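Local coordinates for protein galactitol 1-phosphate 5-dehydrogenase (Escherichia coli, PDB 4UEJ) that oxidises galactitol 1-phosphate to D-tagatose 6-phosphate with NAD+ as hydride acceptor, working as a zinc-dependent homodimeric dehydrogenase of the alcohol dehydrogenase family, at residues A80-L86 and K126-L131; V188-S194 and A206-S212; S3-T8 and Y53-L57; G238-V243 and G260-L266. All blocks are in the same frame, centred on the assembly; numbering follows the deposited sequence. Where two conformers were deposited one is given.

Four contacts illustrate how chemistry follows place in a two-domain zinc dehydrogenase. Contact 1 is buried and the other three are partly buried. Contacts 1 and 2 both join strands through ladders of backbone hydrogen bonds, antiparallel in contact 1 and parallel at the edge of the nucleotide-binding sheet in contact 2; their centres lie about 33 Å apart. Contact 3 reduces that chemistry to one antiparallel bridge between the N-terminal strand and a loop leading to the catalytic zinc. Contact 4 shares the Rossmann-type domain with contact 2, about 18 Å away between centres, yet has no direct hydrogen bond: apolar shape and a bridging water join its segments beside the second subunit.

Contact 1 (A80-L86 and K126-L131); sequences AVACVPL and KNVFAL
N127 holds V84 by backbone and side chain together, an example of an asparagine continuing an antiparallel ladder beyond its last bridge. Its carbonyl O accepts from V84 N at 2.8 Å, the donor standing well above the carbonyl plane. With CG anti to the carbonyl carbon (chi1 -69°), the amide swings over to V84, where ND2 donates to V84 O at 2.8 Å. A weak bond from K124 N to OD1 engages the other end of the amide. V128 follows as the non-hydrogen-bonded partner of C83, and its CB meets V81 CB at 3.9 Å, the two valines slanting across each other. F129 pairs with A82 by N-H···O bonds in both directions; on the sheet face it shares with A82, its CB rests 3.6 Å from V84 CG2. A130 stands opposite V81. L131 then ends the ladder with an almost straight bond from its N to A80 O (2.9 Å), and a water donates to both A80 O and L131 O. L131 CD2 lies 3.9 Å from A82 CB. In the GroES-like domain, strand 80-83 runs between strands 60-68 and 128-130, while helix 143-155 meets F129 and L131 through I143 and helix 297-307 brings W299 against V84.

Contact 2 (V188-S194 and A206-S212); sequences VTAIDIS and AMQTFNS
The F210 ring is met from two directions by side chains of the neighbouring parallel strand, T189 over a face and I191 at an edge. The methyl CG2 of T189, the branch anti to the backbone N, sits over one face of the F210 ring, 4.2 Å from its centroid, as a CH-pi contact. I191 addresses the same ring differently: its CD1 comes to the edge, near the ring plane, 3.9 Å from F210 CD2. The other branch of T189 is polar: with OG1 anti to the carbonyl carbon (chi1 -68°), the hydroxyl accepts from Q208 NE2 at 3.1 Å and lies in the plane of the glutamine amide. On the reverse face, A190 CB meets T209 CG2 at 4.0 Å, with A206 CB also beside it. Backbone bonds run from M207 N to V188 O at one end to S212 N to D192 O at the other. At the end of strand 187-192, D192 OD2 accepts from S194 N at 3.2 Å in an Asx turn, while OD1 takes the backbone N of A169. These strands, linked by helix 196-203, form a beta-alpha-beta unit of a Rossmann fold, and D192 closes the second strand, where NAD-dependent relatives commonly carry an acid that binds the adenosine ribose.

Contact 3 (S3-T8 and Y53-L57); sequences SVVNDT and YPITL
N6 and I55 form a single antiparallel bridge that ties a loop of the GroES-like domain to the N-terminal strand. Strand 2-7, half of an antiparallel pair with strand 11-16, here receives the loop that leads from helix 41-46 to strand 60-68. The pair is of the hydrogen-bonded type: N6 N donates to I55 O at 2.9 Å, and I55 N returns a bond to N6 O. The close-fitting part continues inward from this bridge. There the side chains of N6 and L57 cross at about a right angle, ND2 lying 3.5 Å from L57 CD1, and both also rest on I45 of helix 41-46. T56 adds its methyl CG2, 3.3 Å from V4 O, while its backbone N is held by D114 OD1. L57 is only two residues short of H59, a ligand of the bound zinc.

Around the exposed P54 the fit is looser, and no hydrogen bond from its side passes between the two segments. P54 follows a cis peptide bond and lies alongside V5, its CB 3.5 Å from V5 CG1, while D7, two residues on from V5, lies side by side with the proline and brings OD2 to that same CB. D7 spends OD1 on T8 N at 2.7 Å, and a long, weak ion pair links OD2 to R13. Y53, just before the proline, is gripped more firmly, its hydroxyl tied to R44 O and A50 N. The ring is met in two ways: N6 O lies in its plane at the edge, and T8 CA sits over one face, 4.2 Å from the centroid and 13° off the ring normal.

Contact 4 (G238-V243 and G260-L266); sequences GVPQTV and GTLHQDL
P240 wedges its ring into the hollow formed by L262, Q264, D265 and L266, and the start of its helix is thereby seated on a loop largely by shape. The tip of the wedge, CG, comes to 3.3 Å from D265 O, and CB leans on L266 CD1. Q264 crosses the ring at about a right angle, with its CB 4.0 Å from P240 CG. One turn along the helix, V243 is a forked bump between two leucines. With CG1 anti to the backbone N (chi1 179°), that branch meets L266 CD2 at 3.8 Å, while CG2 leans on L262 CD1 at 3.9 Å.

L262 packs against the turn before the helix: its CD1 presses on the backbone of G238, 3.3 Å from G238 C. Two glycines make the close fit possible, since without side chains G238 and G260 bring their CA atoms to 3.8 Å, and G238 adopts a positive phi of 60°. The segments share no direct hydrogen bond; instead a water donates to G238 O and accepts from H263 N, linking the two backbones. E235 bonds G238 N through its carboxylate and G260 through its backbone, tying both segments to the end of strand 231-235.

The second subunit covers the apolar side chains beyond the proline: its F273 packs on V243, L262 and L266, and its H267 and S270 take the carboxylate of D265. L266 pairs antiparallel with a strand of that chain, so a beta sheet runs on across the interface between the nucleotide-binding domains, as in other dimers of the zinc-containing alcohol dehydrogenase family.

Contact 1 (A80-L86 and K126-L131)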
loop_
_atom_site.group_PDB
_atom_site.type_symbol
_atom_site.label_atom_id
_atom_site.label_comp_id
_atom_site.label_asym_id
_atom_site.label_seq_id
_atom_site.Cartn_x
_atom_site.Cartn_y
_atom_site.Cartn_z
ATOM N N ALA A 80 29.450 12.890 -23.427
ATOM C CA ALA A 80 29.325 12.236 -22.131
ATOM C C ALA A 80 27.918 11.704 -21.948
ATOM O O ALA A 80 26.951 12.401 -22.245
ATOM C CB ALA A 80 29.671 13.203 -21.018
ATOM N N VAL A 81 27.805 10.472 -21.459
ATOM C CA VAL A 81 26.502 9.861 -21.222
ATOM C C VAL A 81 26.475 9.058 -19.925
ATOM O O VAL A 81 27.512 8.606 -19.436
ATOM C CB VAL A 81 26.088 8.917 -22.381
ATOM C CG1 VAL A 81 25.862 9.701 -23.660
ATOM C CG2 VAL A 81 27.137 7.832 -22.585
ATOM N N ALA A 82 25.278 8.906 -19.368
ATOM C CA ALA A 82 25.020 7.887 -18.356
ATOM C C ALA A 82 24.209 6.790 -19.001
ATOM O O ALA A 82 23.471 7.050 -19.935
ATOM C CB ALA A 82 24.265 8.462 -17.169
ATOM N N CYS A 83 24.331 5.571 -18.495
ATOM C CA CYS A 83 23.514 4.480 -18.998
ATOM C C CYS A 83 22.095 4.517 -18.429
ATOM O O CYS A 83 21.909 4.722 -17.236
ATOM C CB CYS A 83 24.163 3.149 -18.664
ATOM S SG CYS A 83 23.213 1.724 -19.178
ATOM N N VAL A 84 21.117 4.319 -19.314
ATOM C CA VAL A 84 19.729 4.076 -18.949
ATOM C C VAL A 84 19.530 2.579 -19.148
ATOM O O VAL A 84 19.368 2.127 -20.275
ATOM C CB VAL A 84 18.758 4.879 -19.824
ATOM C CG1 VAL A 84 17.309 4.649 -19.385
ATOM C CG2 VAL A 84 19.108 6.351 -19.779
ATOM N N PRO A 85 19.612 1.797 -18.063
ATOM C CA PRO A 85 19.864 0.365 -18.277
ATOM C C PRO A 85 18.650 -0.452 -18.716
ATOM O O PRO A 85 18.839 -1.512 -19.306
ATOM C CB PRO A 85 20.367 -0.110 -16.906
ATOM C CG PRO A 85 19.796 0.897 -15.914
ATOM C CD PRO A 85 19.818 2.206 -16.659
ATOM N N LEU A 86 17.445 0.030 -18.437
ATOM C CA LEU A 86 16.218 -0.671 -18.849
ATOM C C LEU A 86 15.947 -0.445 -20.316
ATOM O O LEU A 86 16.029 0.685 -20.788
ATOM C CB LEU A 86 15.014 -0.189 -18.032
ATOM C CG LEU A 86 13.667 -0.723 -18.562
ATOM C CD1 LEU A 86 13.601 -2.125 -18.165
ATOM C CD2 LEU A 86 12.479 0.027 -18.043
ATOM N N LYS A 126 18.566 4.539 -26.972
ATOM C CA LYS A 126 17.611 4.792 -25.903
ATOM C C LYS A 126 18.144 4.361 -24.539
ATOM O O LYS A 126 17.518 4.635 -23.518
ATOM C CB LYS A 126 16.285 4.095 -26.199
ATOM C CG LYS A 126 15.465 4.823 -27.263
ATOM C CD LYS A 126 14.047 4.296 -27.344
ATOM C CE LYS A 126 13.081 5.380 -27.803
ATOM N NZ LYS A 126 13.525 6.013 -29.077
ATOM N N ASN A 127 19.296 3.692 -24.532
ATOM C CA ASN A 127 19.944 3.272 -23.289
ATOM C C ASN A 127 21.057 4.214 -22.829
ATOM O O ASN A 127 21.836 3.862 -21.950
ATOM C CB ASN A 127 20.537 1.862 -23.427
ATOM C CG ASN A 127 19.485 0.785 -23.550
ATOM O OD1 ASN A 127 19.540 -0.043 -24.466
ATOM N ND2 ASN A 127 18.527 0.773 -22.618
ATOM N N VAL A 128 21.165 5.389 -23.437
ATOM C CA VAL A 128 22.093 6.388 -22.906
ATOM C C VAL A 128 21.397 7.726 -22.743
ATOM O O VAL A 128 20.446 8.047 -23.462
ATOM C CB VAL A 128 23.346 6.575 -23.789
ATOM C CG1 VAL A 128 24.181 5.302 -23.818
ATOM C CG2 VAL A 128 22.962 6.989 -25.188
ATOM N N PHE A 129 21.900 8.497 -21.787
ATOM C CA PHE A 129 21.320 9.767 -21.385
ATOM C C PHE A 129 22.442 10.785 -21.337
ATOM O O PHE A 129 23.396 10.616 -20.596
ATOM C CB PHE A 129 20.625 9.618 -20.029
ATOM C CG PHE A 129 20.164 10.904 -19.410
ATOM C CD1 PHE A 129 18.931 11.445 -19.740
ATOM C CD2 PHE A 129 20.932 11.538 -18.439
ATOM C CE1 PHE A 129 18.488 12.617 -19.144
ATOM C CE2 PHE A 129 20.495 12.704 -17.842
ATOM C CZ PHE A 129 19.269 13.247 -18.202
ATOM N N ALA A 130 22.333 11.819 -22.164
ATOM C CA ALA A 130 23.420 12.777 -22.332
ATOM C C ALA A 130 23.619 13.617 -21.080
ATOM O O ALA A 130 22.659 14.127 -20.516
ATOM C CB ALA A 130 23.152 13.674 -23.530
ATOM N N LEU A 131 24.876 13.758 -20.668
ATOM C CA LEU A 131 25.242 14.567 -19.507
ATOM C C LEU A 131 25.606 15.985 -19.929
ATOM O O LEU A 131 26.082 16.201 -21.045
ATOM C CB LEU A 131 26.431 13.935 -18.766
ATOM C CG LEU A 131 26.320 12.443 -18.462
ATOM C CD1 LEU A 131 27.566 11.917 -17.770
ATOM C CD2 LEU A 131 25.108 12.227 -17.623
HETATM O O HOH W 1 26.769 14.888 -23.334
#

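Contact 2 (V188-S194 and A206-S212)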
loop_
_atom_site.group_PDB
_atom_site.type_symbol
_atom_site.label_atom_id
_atom_site.label_comp_id
_atom_site.label_asym_id
_atom_site.label_seq_id
_atom_site.Cartn_x
_atom_site.Cartn_y
_atom_site.Cartn_z
ATOM N N VAL A 188 13.558 15.696 7.258
ATOM C CA VAL A 188 14.013 14.384 6.828
ATOM C C VAL A 188 14.607 13.657 8.019
ATOM O O VAL A 188 15.447 14.207 8.737
ATOM C CB VAL A 188 15.060 14.480 5.699
ATOM C CG1 VAL A 188 15.461 13.095 5.242
ATOM C CG2 VAL A 188 14.524 15.311 4.559
ATOM N N THR A 189 14.137 12.433 8.238
ATOM C CA THR A 189 14.612 11.574 9.313
ATOM C C THR A 189 15.282 10.365 8.680
ATOM O O THR A 189 14.757 9.827 7.712
ATOM C CB THR A 189 13.447 11.115 10.212
ATOM O OG1 THR A 189 12.932 12.247 10.928
ATOM C CG2 THR A 189 13.901 10.046 11.196
ATOM N N ALA A 190 16.423 9.934 9.204
ATOM C CA ALA A 190 17.069 8.751 8.643
ATOM C C ALA A 190 17.134 7.630 9.673
ATOM O O ALA A 190 17.432 7.873 10.825
ATOM C CB ALA A 190 18.474 9.094 8.135
ATOM N N ILE A 191 16.856 6.402 9.242
ATOM C CA ILE A 191 16.848 5.254 10.135
ATOM C C ILE A 191 17.724 4.138 9.587
ATOM O O ILE A 191 17.620 3.797 8.420
ATOM C CB ILE A 191 15.409 4.725 10.346
ATOM C CG1 ILE A 191 14.487 5.854 10.822
ATOM C CG2 ILE A 191 15.419 3.551 11.310
ATOM C CD1 ILE A 191 13.028 5.411 11.091
ATOM N N ASP A 192 18.596 3.573 10.425
ATOM C CA ASP A 192 19.487 2.503 9.975
ATOM C C ASP A 192 19.955 1.636 11.138
ATOM O O ASP A 192 19.952 2.084 12.285
ATOM C CB ASP A 192 20.703 3.081 9.244
ATOM C CG ASP A 192 21.411 2.045 8.386
ATOM O OD1 ASP A 192 20.803 1.564 7.410
ATOM O OD2 ASP A 192 22.575 1.707 8.681
ATOM N N ILE A 193 20.349 0.399 10.836
ATOM C CA ILE A 193 20.811 -0.542 11.861
ATOM C C ILE A 193 22.182 -0.176 12.427
ATOM O O ILE A 193 22.515 -0.569 13.545
ATOM C CB ILE A 193 20.884 -1.998 11.328
ATOM C CG1 ILE A 193 22.090 -2.182 10.401
ATOM C CG2 ILE A 193 19.585 -2.390 10.630
ATOM C CD1 ILE A 193 22.453 -3.627 10.150
ATOM N N SER A 194 22.979 0.562 11.658
ATOM C CA SER A 194 24.289 1.021 12.119
ATOM C C SER A 194 24.268 2.528 12.321
ATOM O O SER A 194 23.344 3.199 11.872
ATOM C CB SER A 194 25.389 0.640 11.126
ATOM O OG SER A 194 25.618 -0.757 11.124
ATOM N N ALA A 206 19.556 15.354 7.087
ATOM C CA ALA A 206 18.584 14.732 7.993
ATOM C C ALA A 206 18.632 15.487 9.317
ATOM O O ALA A 206 19.706 15.769 9.831
ATOM C CB ALA A 206 18.871 13.240 8.193
ATOM N N MET A 207 17.475 15.857 9.847
ATOM C CA MET A 207 17.462 16.647 11.073
ATOM C C MET A 207 17.533 15.746 12.298
ATOM O O MET A 207 17.863 16.200 13.396
ATOM C CB MET A 207 16.236 17.555 11.116
ATOM C CG MET A 207 14.928 16.912 10.692
ATOM S SD MET A 207 14.063 16.111 12.059
ATOM C CE MET A 207 13.850 17.483 13.182
ATOM N N GLN A 208 17.248 14.462 12.103
ATOM C CA GLN A 208 17.462 13.469 13.149
ATOM C C GLN A 208 17.627 12.072 12.566
ATOM O O GLN A 208 17.216 11.813 11.432
ATOM C CB GLN A 208 16.306 13.479 14.132
ATOM C CG GLN A 208 15.020 12.990 13.513
ATOM C CD GLN A 208 13.829 13.242 14.403
ATOM O OE1 GLN A 208 13.980 13.555 15.593
ATOM N NE2 GLN A 208 12.635 13.120 13.837
ATOM N N THR A 209 18.243 11.196 13.356
ATOM C CA THR A 209 18.505 9.816 12.971
ATOM C C THR A 209 18.149 8.857 14.106
ATOM O O THR A 209 18.369 9.154 15.281
ATOM C CB THR A 209 19.982 9.591 12.593
ATOM O OG1 THR A 209 20.831 9.939 13.697
ATOM C CG2 THR A 209 20.368 10.436 11.385
ATOM N N PHE A 210 17.588 7.708 13.746
ATOM C CA PHE A 210 17.315 6.643 14.698
ATOM C C PHE A 210 18.135 5.405 14.349
ATOM O O PHE A 210 18.087 4.913 13.216
ATOM C CB PHE A 210 15.824 6.272 14.703
ATOM C CG PHE A 210 14.894 7.438 14.919
ATOM C CD1 PHE A 210 15.254 8.501 15.737
ATOM C CD2 PHE A 210 13.638 7.451 14.330
ATOM C CE1 PHE A 210 14.385 9.566 15.941
ATOM C CE2 PHE A 210 12.763 8.509 14.529
ATOM C CZ PHE A 210 13.138 9.567 15.340
ATOM N N ASN A 211 18.879 4.907 15.323
ATOM C CA ASN A 211 19.569 3.632 15.207
ATOM C C ASN A 211 18.618 2.513 15.592
ATOM O O ASN A 211 18.279 2.371 16.762
ATOM C CB ASN A 211 20.803 3.615 16.109
ATOM C CG ASN A 211 21.681 2.400 15.884
ATOM O OD1 ASN A 211 21.196 1.277 15.756
ATOM N ND2 ASN A 211 22.991 2.621 15.843
ATOM N N SER A 212 18.188 1.712 14.625
ATOM C CA SER A 212 17.112 0.760 14.898
ATOM C C SER A 212 17.594 -0.449 15.700
ATOM O O SER A 212 16.792 -1.281 16.126
ATOM C CB SER A 212 16.462 0.307 13.594
ATOM O OG SER A 212 17.375 -0.405 12.787
#

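Contact 3 (S3-T8 and Y53-L57)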
loop_
_atom_site.group_PDB
_atom_site.type_symbol
_atom_site.label_atom_id
_atom_site.label_comp_id
_atom_site.label_asym_id
_atom_site.label_seq_id
_atom_site.Cartn_x
_atom_site.Cartn_y
_atom_site.Cartn_z
ATOM N N SER A 3 37.015 -6.918 -18.481
ATOM C CA SER A 3 35.710 -6.817 -17.841
ATOM C C SER A 3 35.718 -7.637 -16.561
ATOM O O SER A 3 36.589 -8.488 -16.364
ATOM C CB SER A 3 34.597 -7.298 -18.778
ATOM O OG SER A 3 34.798 -8.651 -19.144
ATOM N N VAL A 4 34.751 -7.381 -15.688
ATOM C CA VAL A 4 34.582 -8.213 -14.509
ATOM C C VAL A 4 33.474 -9.222 -14.766
ATOM O O VAL A 4 32.361 -8.858 -15.142
ATOM C CB VAL A 4 34.251 -7.388 -13.262
ATOM C CG1 VAL A 4 34.232 -8.285 -12.033
ATOM C CG2 VAL A 4 35.269 -6.281 -13.086
ATOM N N VAL A 5 33.791 -10.494 -14.578
ATOM C CA VAL A 5 32.825 -11.552 -14.818
ATOM C C VAL A 5 32.564 -12.340 -13.540
ATOM O O VAL A 5 33.494 -12.832 -12.900
ATOM C CB VAL A 5 33.310 -12.508 -15.927
ATOM C CG1 VAL A 5 32.274 -13.575 -16.186
ATOM C CG2 VAL A 5 33.606 -11.729 -17.202
ATOM N N ASN A 6 31.293 -12.446 -13.167
ATOM C CA ASN A 6 30.898 -13.228 -12.003
ATOM C C ASN A 6 30.386 -14.591 -12.412
ATOM O O ASN A 6 29.602 -14.707 -13.356
ATOM C CB ASN A 6 29.823 -12.498 -11.206
ATOM C CG ASN A 6 30.224 -11.095 -10.860
ATOM O OD1 ASN A 6 30.942 -10.865 -9.889
ATOM N ND2 ASN A 6 29.770 -10.138 -11.657
ATOM N N ASP A 7 30.831 -15.625 -11.706
ATOM C CA ASP A 7 30.321 -16.962 -11.963
ATOM C C ASP A 7 29.611 -17.511 -10.734
ATOM O O ASP A 7 29.609 -16.883 -9.675
ATOM C CB ASP A 7 31.443 -17.906 -12.388
ATOM C CG ASP A 7 30.985 -18.903 -13.432
ATOM O OD1 ASP A 7 30.126 -19.752 -13.110
ATOM O OD2 ASP A 7 31.464 -18.817 -14.582
ATOM N N THR A 8 29.000 -18.680 -10.900
ATOM C CA THR A 8 28.253 -19.344 -9.837
ATOM C C THR A 8 29.073 -19.445 -8.552
ATOM O O THR A 8 30.288 -19.636 -8.601
ATOM C CB THR A 8 27.810 -20.759 -10.280
ATOM O OG1 THR A 8 27.037 -20.663 -11.482
ATOM C CG2 THR A 8 26.978 -21.439 -9.204
ATOM N N TYR A 53 24.852 -17.353 -15.501
ATOM C CA TYR A 53 26.291 -17.301 -15.281
ATOM C C TYR A 53 26.995 -17.989 -16.447
ATOM O O TYR A 53 26.476 -18.961 -16.997
ATOM C CB TYR A 53 26.677 -17.963 -13.953
ATOM C CG TYR A 53 26.071 -17.286 -12.750
ATOM C CD1 TYR A 53 26.656 -16.154 -12.199
ATOM C CD2 TYR A 53 24.901 -17.768 -12.176
ATOM C CE1 TYR A 53 26.102 -15.526 -11.100
ATOM C CE2 TYR A 53 24.333 -17.146 -11.081
ATOM C CZ TYR A 53 24.940 -16.028 -10.544
ATOM O OH TYR A 53 24.379 -15.403 -9.455
ATOM N N PRO A 54 28.173 -17.479 -16.840
ATOM C CA PRO A 54 28.820 -16.279 -16.297
ATOM C C PRO A 54 28.111 -15.003 -16.726
ATOM O O PRO A 54 27.405 -15.010 -17.731
ATOM C CB PRO A 54 30.225 -16.344 -16.891
ATOM C CG PRO A 54 30.051 -17.108 -18.163
ATOM C CD PRO A 54 28.997 -18.129 -17.872
ATOM N N ILE A 55 28.283 -13.926 -15.969
ATOM C CA ILE A 55 27.589 -12.687 -16.273
ATOM C C ILE A 55 28.498 -11.507 -15.973
ATOM O O ILE A 55 29.340 -11.577 -15.081
ATOM C CB ILE A 55 26.270 -12.570 -15.467
ATOM C CG1 ILE A 55 25.412 -11.405 -15.962
ATOM C CG2 ILE A 55 26.549 -12.445 -13.974
ATOM C CD1 ILE A 55 24.016 -11.366 -15.328
ATOM N N THR A 56 28.356 -10.438 -16.745
ATOM C CA THR A 56 29.032 -9.193 -16.418
ATOM C C THR A 56 27.978 -8.200 -15.957
ATOM O O THR A 56 27.051 -7.867 -16.699
ATOM C CB THR A 56 29.829 -8.635 -17.614
ATOM O OG1 THR A 56 30.905 -9.533 -17.922
ATOM C CG2 THR A 56 30.409 -7.265 -17.283
ATOM N N LEU A 57 28.103 -7.747 -14.714
ATOM C CA LEU A 57 27.105 -6.855 -14.138
ATOM C C LEU A 57 27.440 -5.385 -14.406
ATOM O O LEU A 57 28.384 -5.067 -15.134
ATOM C CB LEU A 57 26.987 -7.109 -12.631
ATOM C CG LEU A 57 26.606 -8.537 -12.213
ATOM C CD1 LEU A 57 26.669 -8.708 -10.690
ATOM C CD2 LEU A 57 25.231 -8.895 -12.738
#

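Contact 4 (G238-V243 and G260-L266)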
loop_
_atom_site.group_PDB
_atom_site.type_symbol
_atom_site.label_atom_id
_atom_site.label_comp_id
_atom_site.label_asym_id
_atom_site.label_seq_id
_atom_site.Cartn_x
_atom_site.Cartn_y
_atom_site.Cartn_z
ATOM N N GLY A 238 15.131 -3.126 2.250
ATOM C CA GLY A 238 14.706 -4.388 1.663
ATOM C C GLY A 238 14.901 -5.603 2.554
ATOM O O GLY A 238 15.308 -6.668 2.096
ATOM N N VAL A 239 14.591 -5.460 3.834
ATOM C CA VAL A 239 14.582 -6.607 4.733
ATOM C C VAL A 239 13.267 -6.585 5.496
ATOM O O VAL A 239 12.687 -5.516 5.687
ATOM C CB VAL A 239 15.776 -6.596 5.706
ATOM C CG1 VAL A 239 17.089 -6.696 4.945
ATOM C CG2 VAL A 239 15.756 -5.349 6.559
ATOM N N PRO A 240 12.775 -7.765 5.914
ATOM C CA PRO A 240 11.461 -7.808 6.561
ATOM C C PRO A 240 11.365 -6.887 7.767
ATOM O O PRO A 240 10.340 -6.238 7.938
ATOM C CB PRO A 240 11.325 -9.273 6.984
ATOM C CG PRO A 240 12.180 -10.018 6.016
ATOM C CD PRO A 240 13.359 -9.111 5.767
ATOM N N GLN A 241 12.426 -6.803 8.565
ATOM C CA GLN A 241 12.370 -6.019 9.789
ATOM C C GLN A 241 12.106 -4.541 9.504
ATOM O O GLN A 241 11.463 -3.860 10.293
ATOM C CB GLN A 241 13.668 -6.169 10.591
ATOM C CG GLN A 241 13.990 -7.595 11.027
ATOM C CD GLN A 241 14.853 -8.341 10.019
ATOM O OE1 GLN A 241 14.782 -8.092 8.815
ATOM N NE2 GLN A 241 15.688 -9.254 10.514
ATOM N N THR A 242 12.595 -4.037 8.380
ATOM C CA THR A 242 12.429 -2.609 8.114
ATOM C C THR A 242 11.071 -2.298 7.503
ATOM O O THR A 242 10.543 -1.219 7.738
ATOM C CB THR A 242 13.543 -2.036 7.205
ATOM O OG1 THR A 242 13.610 -2.764 5.969
ATOM C CG2 THR A 242 14.897 -2.087 7.912
ATOM N N VAL A 243 10.497 -3.224 6.726
ATOM C CA VAL A 243 9.118 -3.066 6.254
ATOM C C VAL A 243 8.173 -3.039 7.444
ATOM O O VAL A 243 7.308 -2.171 7.544
ATOM C CB VAL A 243 8.679 -4.198 5.293
ATOM C CG1 VAL A 243 7.233 -3.982 4.851
ATOM C CG2 VAL A 243 9.597 -4.275 4.093
ATOM N N GLY A 260 12.918 -1.182 -1.600
ATOM C CA GLY A 260 13.777 -2.330 -1.386
ATOM C C GLY A 260 13.081 -3.656 -1.600
ATOM O O GLY A 260 12.029 -3.920 -1.031
ATOM N N THR A 261 13.688 -4.515 -2.412
ATOM C CA THR A 261 13.110 -5.824 -2.700
ATOM C C THR A 261 13.542 -6.864 -1.657
ATOM O O THR A 261 14.718 -6.945 -1.295
ATOM C CB THR A 261 13.498 -6.293 -4.121
ATOM O OG1 THR A 261 13.185 -7.681 -4.279
ATOM C CG2 THR A 261 14.978 -6.072 -4.369
ATOM N N LEU A 262 12.588 -7.652 -1.169
ATOM C CA LEU A 262 12.867 -8.608 -0.101
ATOM C C LEU A 262 13.417 -9.921 -0.633
ATOM O O LEU A 262 13.032 -10.374 -1.705
ATOM C CB LEU A 262 11.600 -8.883 0.717
ATOM C CG LEU A 262 11.388 -8.139 2.039
ATOM C CD1 LEU A 262 11.804 -6.686 1.969
ATOM C CD2 LEU A 262 9.923 -8.270 2.441
ATOM N N HIS A 263 14.308 -10.537 0.134
ATOM C CA HIS A 263 14.852 -11.832 -0.240
ATOM C C HIS A 263 14.498 -12.868 0.818
ATOM O O HIS A 263 14.853 -14.041 0.708
ATOM C CB HIS A 263 16.365 -11.724 -0.458
ATOM C CG HIS A 263 16.733 -10.828 -1.602
ATOM N ND1 HIS A 263 17.070 -11.309 -2.850
ATOM C CD2 HIS A 263 16.785 -9.478 -1.697
ATOM C CE1 HIS A 263 17.328 -10.296 -3.658
ATOM N NE2 HIS A 263 17.162 -9.173 -2.983
ATOM N N GLN A 264 13.786 -12.422 1.845
ATOM C CA GLN A 264 13.168 -13.327 2.800
ATOM C C GLN A 264 11.681 -13.012 2.886
ATOM O O GLN A 264 11.260 -11.912 2.530
ATOM C CB GLN A 264 13.818 -13.204 4.175
ATOM C CG GLN A 264 15.329 -13.260 4.154
ATOM C CD GLN A 264 15.913 -13.195 5.545
ATOM O OE1 GLN A 264 15.375 -12.510 6.421
ATOM N NE2 GLN A 264 17.012 -13.917 5.767
ATOM N N ASP A 265 10.899 -13.973 3.370
ATOM C CA ASP A 265 9.470 -13.778 3.546
ATOM C C ASP A 265 9.170 -12.671 4.541
ATOM O O ASP A 265 9.971 -12.370 5.433
ATOM C CB ASP A 265 8.804 -15.071 4.027
ATOM C CG ASP A 265 8.800 -16.161 2.975
ATOM O OD1 ASP A 265 9.354 -15.937 1.879
ATOM O OD2 ASP A 265 8.232 -17.241 3.247
ATOM N N LEU A 266 7.991 -12.085 4.404
ATOM C CA LEU A 266 7.535 -11.077 5.339
ATOM C C LEU A 266 6.414 -11.657 6.177
ATOM O O LEU A 266 5.369 -11.995 5.641
ATOM C CB LEU A 266 7.056 -9.828 4.591
ATOM C CG LEU A 266 6.487 -8.683 5.431
ATOM C CD1 LEU A 266 7.555 -8.135 6.382
ATOM C CD2 LEU A 266 5.958 -7.579 4.530
HETATM O O HOH W 2 15.295 -9.419 2.549
#